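Local coordinates for protein ORF10 (Moritella marina, PDB 6RIW) that probably catalyses chain elongation by 3-oxoacyl-ACP synthesis, being the ketosynthase-chain length factor didomain of a larger polyunsaturated fatty acid synthase, at residues 217-222 with 263-268; 470-475 with 758-763. All blocks are in the same frame, centred on the assembly; numbering follows the deposited sequence.

Contact 1 of 2, residues 217-222 with 263-268; sequences MMLAGA and AGMMVL
The flat peptide group between Ala220 and Gly221 has Met265 SD over one face, 3.5 Å from Ala220 C. At its oxygen end Met266 N donates to Ala220 O at 2.8 Å, tilted 26° from the carbonyl plane. Ala220 N bonds Met266 O in return, at 2.9 Å. Met265 starts with CG anti to the backbone N (chi1 -166°), and the bend at chi2 (68°) brings SD back over the peptide. A CB on Gly221 would run into that sulfur and into Gly264 O. The strands are antiparallel neighbours in the thiolase-like fold of the ketosynthase; Met218 with Leu268 and Ala222 with Gly264 are further hydrogen-bonded pairs. Leu219, Met265 and Val267 share the face covered by helix 88-104. There Leu219 CD2 sits 3.6 Å from Val267 CG2, the two side chains side by side, and 3.8 Å from Met265 CG, those two side chains crossing at about a right angle. Were Met265 an alanine, the face of the Ala220 peptide would probably lose its sulfur cover and a gap would open beside Leu219. On the opposite face Ala220 CB meets Leu268 CD1 at 4.3 Å, under helix 198-211.

Contact 2 of 2, residues 470-475 with 758-763; sequences AIIGMD and AEQVYA
Met474 holds CG beside its own backbone N (chi1 -52°) and bends at chi3 (-64°), which carries CE over the ring of Tyr762. In Tyr762 a first torsion of -74° sets the ring with its edge against the strand backbone, where Ile471 O and Gly473 N lie in the ring plane. Met474 CE stands 3.7 Å from the centroid of the Tyr762 ring, close to the normal, as a CH-pi contact. Met474 SD follows over the same face at 4.5 Å from that centroid. The hydroxyl of Tyr762 hydrogen-bonds to Asp567 OD2, which also takes Met474 N, so one carboxylate oxygen holds both residues of the pair. The ring of His889 stacks with Tyr762 too.

Two backbone bonds fix the loop to the strand. Tyr762 N gives to Ile471 O at 2.8 Å, and Ile471 N gives to Ala763 O at 2.9 Å. Further back, Ile472 and Gln760 lie side by side, with Ile472 CG2 3.9 Å from Gln760 CB. Gln760 O meets Ile472 CA in a CA-H...O contact of 3.2 Å and also bonds His889 ND1. The amide oxygen of Gln760 turns to Thr757 N. Ala470 CB touches Val761 CG2 at 4.1 Å.

The methionine over the tyrosine is a Met-aromatic contact. It sits where the connection from strand 741-752 enters strand 763-772 beside strand 469-478, in the second ketosynthase-like domain, probably the chain length factor.

In the fold
Both contacts are buried, but contact 1 lies deeper, its centre about 17 Å from the chain centre against about 28 Å for contact 2. Their centres are 36 Å apart and they share no strand. Contact 1 belongs to the first ketosynthase domain, contact 2 to the second, probably the chain length factor. In contact 1 two strands pair side by side, and aliphatic and thioether groups fill both sheet faces beneath helices. In contact 2 a strand meets the loop before strand 763-772, with partly exposed Gln760 at its outer end; two backbone bonds hold it, together with an aromatic ring and polar partners. Strand 469-478 probably corresponds to strand 4-12, which borders contact 1.

Contact 1 of 2, residues 217-222 with 263-268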
loop_
_atom_site.group_PDB
_atom_site.type_symbol
_atom_site.label_atom_id
_atom_site.label_comp_id
_atom_site.label_asym_id
_atom_site.label_seq_id
_atom_site.Cartn_x
_atom_site.Cartn_y
_atom_site.Cartn_z
ATOM N N MET A 217 -10.857 15.538 14.235
ATOM C CA MET A 217 -11.706 14.466 13.760
ATOM C C MET A 217 -10.846 13.631 12.825
ATOM O O MET A 217 -9.926 14.158 12.186
ATOM C CB MET A 217 -12.946 15.024 13.035
ATOM C CG MET A 217 -14.007 13.999 12.650
ATOM S SD MET A 217 -15.470 14.791 11.904
ATOM C CE MET A 217 -15.013 16.530 11.958
ATOM N N MET A 218 -11.111 12.325 12.779
ATOM C CA MET A 218 -10.408 11.465 11.833
ATOM C C MET A 218 -11.378 10.507 11.155
ATOM O O MET A 218 -12.256 9.930 11.806
ATOM C CB MET A 218 -9.295 10.640 12.513
ATOM C CG MET A 218 -8.056 11.434 12.917
ATOM S SD MET A 218 -7.153 12.151 11.532
ATOM C CE MET A 218 -6.535 10.654 10.704
ATOM N N LEU A 219 -11.194 10.318 9.847
ATOM C CA LEU A 219 -11.760 9.179 9.129
ATOM C C LEU A 219 -10.752 8.035 9.153
ATOM O O LEU A 219 -9.552 8.244 8.923
ATOM C CB LEU A 219 -12.081 9.551 7.680
ATOM C CG LEU A 219 -13.288 10.443 7.391
ATOM C CD1 LEU A 219 -13.330 10.777 5.915
ATOM C CD2 LEU A 219 -14.562 9.751 7.786
ATOM N N ALA A 220 -11.221 6.840 9.470
ATOM C CA ALA A 220 -10.357 5.672 9.425
ATOM C C ALA A 220 -11.123 4.533 8.773
ATOM O O ALA A 220 -12.264 4.242 9.140
ATOM C CB ALA A 220 -9.867 5.255 10.821
ATOM N N GLY A 221 -10.486 3.869 7.831
ATOM C CA GLY A 221 -11.185 2.848 7.092
ATOM C C GLY A 221 -10.224 2.104 6.202
ATOM O O GLY A 221 -9.006 2.209 6.366
ATOM N N ALA A 222 -10.787 1.350 5.259
ATOM C CA ALA A 222 -9.976 0.543 4.354
ATOM C C ALA A 222 -10.798 0.160 3.136
ATOM O O ALA A 222 -12.030 0.203 3.153
ATOM C CB ALA A 222 -9.439 -0.717 5.041
ATOM N N ALA A 263 -15.303 -2.181 1.249
ATOM C CA ALA A 263 -14.763 -0.980 1.873
ATOM C C ALA A 263 -15.556 -0.656 3.129
ATOM O O ALA A 263 -16.715 -1.049 3.269
ATOM C CB ALA A 263 -14.794 0.223 0.919
ATOM N N GLY A 264 -14.906 0.060 4.045
ATOM C CA GLY A 264 -15.579 0.549 5.234
ATOM C C GLY A 264 -14.940 1.834 5.715
ATOM O O GLY A 264 -13.771 2.111 5.433
ATOM N N MET A 265 -15.713 2.622 6.453
ATOM C CA MET A 265 -15.171 3.861 6.999
ATOM C C MET A 265 -15.829 4.174 8.337
ATOM O O MET A 265 -17.032 3.980 8.499
ATOM C CB MET A 265 -15.384 5.032 6.026
ATOM C CG MET A 265 -14.558 6.276 6.345
ATOM S SD MET A 265 -12.757 6.104 6.118
ATOM C CE MET A 265 -12.644 5.627 4.367
ATOM N N MET A 266 -15.038 4.696 9.274
ATOM C CA MET A 266 -15.557 5.175 10.551
ATOM C C MET A 266 -15.096 6.607 10.798
ATOM O O MET A 266 -14.013 7.008 10.356
ATOM C CB MET A 266 -15.079 4.300 11.688
ATOM C CG MET A 266 -15.848 3.008 11.869
ATOM S SD MET A 266 -14.762 1.822 12.697
ATOM C CE MET A 266 -13.795 2.963 13.670
ATOM N N VAL A 267 -15.911 7.370 11.530
ATOM C CA VAL A 267 -15.591 8.743 11.924
ATOM C C VAL A 267 -15.291 8.747 13.416
ATOM O O VAL A 267 -16.113 8.273 14.213
ATOM C CB VAL A 267 -16.745 9.720 11.612
ATOM C CG1 VAL A 267 -16.305 11.144 11.931
ATOM C CG2 VAL A 267 -17.207 9.590 10.182
ATOM N N LEU A 268 -14.116 9.269 13.795
ATOM C CA LEU A 268 -13.615 9.230 15.165
ATOM C C LEU A 268 -13.415 10.629 15.735
ATOM O O LEU A 268 -12.892 11.521 15.059
ATOM C CB LEU A 268 -12.275 8.488 15.249
ATOM C CG LEU A 268 -12.198 7.105 14.611
ATOM C CD1 LEU A 268 -10.809 6.510 14.791
ATOM C CD2 LEU A 268 -13.254 6.191 15.223
#

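Contact 2 of 2, residues 470-475 with 758-763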
loop_
_atom_site.group_PDB
_atom_site.type_symbol
_atom_site.label_atom_id
_atom_site.label_comp_id
_atom_site.label_asym_id
_atom_site.label_seq_id
_atom_site.Cartn_x
_atom_site.Cartn_y
_atom_site.Cartn_z
ATOM N N ALA A 470 16.206 12.830 15.573
ATOM C CA ALA A 470 17.605 12.739 15.189
ATOM C C ALA A 470 17.786 11.631 14.163
ATOM O O ALA A 470 17.347 10.508 14.390
ATOM C CB ALA A 470 18.481 12.465 16.416
ATOM N N ILE A 471 18.446 11.933 13.047
ATOM C CA ILE A 471 18.807 10.910 12.064
ATOM C C ILE A 471 20.145 10.309 12.481
ATOM O O ILE A 471 21.153 11.023 12.519
ATOM C CB ILE A 471 18.904 11.502 10.645
ATOM C CG1 ILE A 471 17.601 12.181 10.234
ATOM C CG2 ILE A 471 19.333 10.413 9.646
ATOM C CD1 ILE A 471 17.676 13.069 8.941
ATOM N N ILE A 472 20.155 9.016 12.811
ATOM C CA ILE A 472 21.343 8.357 13.353
ATOM C C ILE A 472 21.846 7.220 12.477
ATOM O O ILE A 472 22.897 6.636 12.780
ATOM C CB ILE A 472 21.091 7.842 14.787
ATOM C CG1 ILE A 472 19.969 6.787 14.788
ATOM C CG2 ILE A 472 20.672 8.986 15.671
ATOM C CD1 ILE A 472 19.753 6.138 16.146
ATOM N N GLY A 473 21.166 6.889 11.390
ATOM C CA GLY A 473 21.651 5.830 10.543
ATOM C C GLY A 473 21.057 6.065 9.171
ATOM O O GLY A 473 19.907 6.514 9.110
ATOM N N MET A 474 21.826 5.853 8.100
ATOM C CA MET A 474 21.352 6.088 6.734
ATOM C C MET A 474 22.033 5.117 5.774
ATOM O O MET A 474 23.190 4.720 5.979
ATOM C CB MET A 474 21.625 7.524 6.239
ATOM C CG MET A 474 21.139 8.662 7.141
ATOM S SD MET A 474 21.051 10.276 6.340
ATOM C CE MET A 474 22.759 10.602 5.951
ATOM N N ASP A 475 21.318 4.772 4.697
ATOM C CA ASP A 475 21.943 4.147 3.531
ATOM C C ASP A 475 21.131 4.506 2.290
ATOM O O ASP A 475 19.950 4.844 2.378
ATOM C CB ASP A 475 22.074 2.628 3.672
ATOM C CG ASP A 475 22.960 2.004 2.562
ATOM O OD1 ASP A 475 23.955 2.637 2.120
ATOM O OD2 ASP A 475 22.649 0.879 2.117
ATOM N N ALA A 758 25.675 12.431 20.870
ATOM C CA ALA A 758 26.080 13.383 19.840
ATOM C C ALA A 758 26.787 12.696 18.678
ATOM O O ALA A 758 26.566 13.055 17.517
ATOM C CB ALA A 758 26.970 14.474 20.447
ATOM N N GLU A 759 27.604 11.681 18.955
ATOM C CA GLU A 759 28.375 11.100 17.859
ATOM C C GLU A 759 27.541 10.204 16.948
ATOM O O GLU A 759 28.083 9.698 15.972
ATOM C CB GLU A 759 29.577 10.311 18.390
ATOM C CG GLU A 759 29.227 9.021 19.133
ATOM C CD GLU A 759 28.606 9.281 20.510
ATOM O OE1 GLU A 759 28.730 10.417 21.056
ATOM O OE2 GLU A 759 27.978 8.346 21.045
ATOM N N GLN A 760 26.253 10.016 17.232
ATOM C CA GLN A 760 25.366 9.261 16.355
ATOM C C GLN A 760 24.719 10.102 15.267
ATOM O O GLN A 760 24.213 9.534 14.298
ATOM C CB GLN A 760 24.217 8.650 17.158
ATOM C CG GLN A 760 24.629 7.681 18.237
ATOM C CD GLN A 760 23.420 6.981 18.775
ATOM O OE1 GLN A 760 22.734 7.496 19.668
ATOM N NE2 GLN A 760 23.109 5.820 18.200
ATOM N N VAL A 761 24.648 11.418 15.435
ATOM C CA VAL A 761 23.647 12.226 14.751
ATOM C C VAL A 761 24.219 12.786 13.451
ATOM O O VAL A 761 25.235 13.487 13.460
ATOM C CB VAL A 761 23.145 13.357 15.657
ATOM C CG1 VAL A 761 22.136 14.208 14.913
ATOM C CG2 VAL A 761 22.533 12.753 16.916
ATOM N N TYR A 762 23.567 12.463 12.330
ATOM C CA TYR A 762 23.869 13.164 11.087
ATOM C C TYR A 762 23.326 14.580 11.137
ATOM O O TYR A 762 24.071 15.553 10.975
ATOM C CB TYR A 762 23.280 12.420 9.885
ATOM C CG TYR A 762 23.993 11.146 9.471
ATOM C CD1 TYR A 762 25.078 11.188 8.609
ATOM C CD2 TYR A 762 23.554 9.902 9.924
ATOM C CE1 TYR A 762 25.720 10.026 8.195
ATOM C CE2 TYR A 762 24.177 8.728 9.518
ATOM C CZ TYR A 762 25.264 8.802 8.645
ATOM O OH TYR A 762 25.887 7.647 8.268
ATOM N N ALA A 763 22.015 14.706 11.362
ATOM C CA ALA A 763 21.284 15.962 11.379
ATOM C C ALA A 763 19.987 15.693 12.126
ATOM O O ALA A 763 19.624 14.539 12.357
ATOM C CB ALA A 763 21.000 16.467 9.946
HETATM O O HOH W 1 24.666 5.581 15.285
#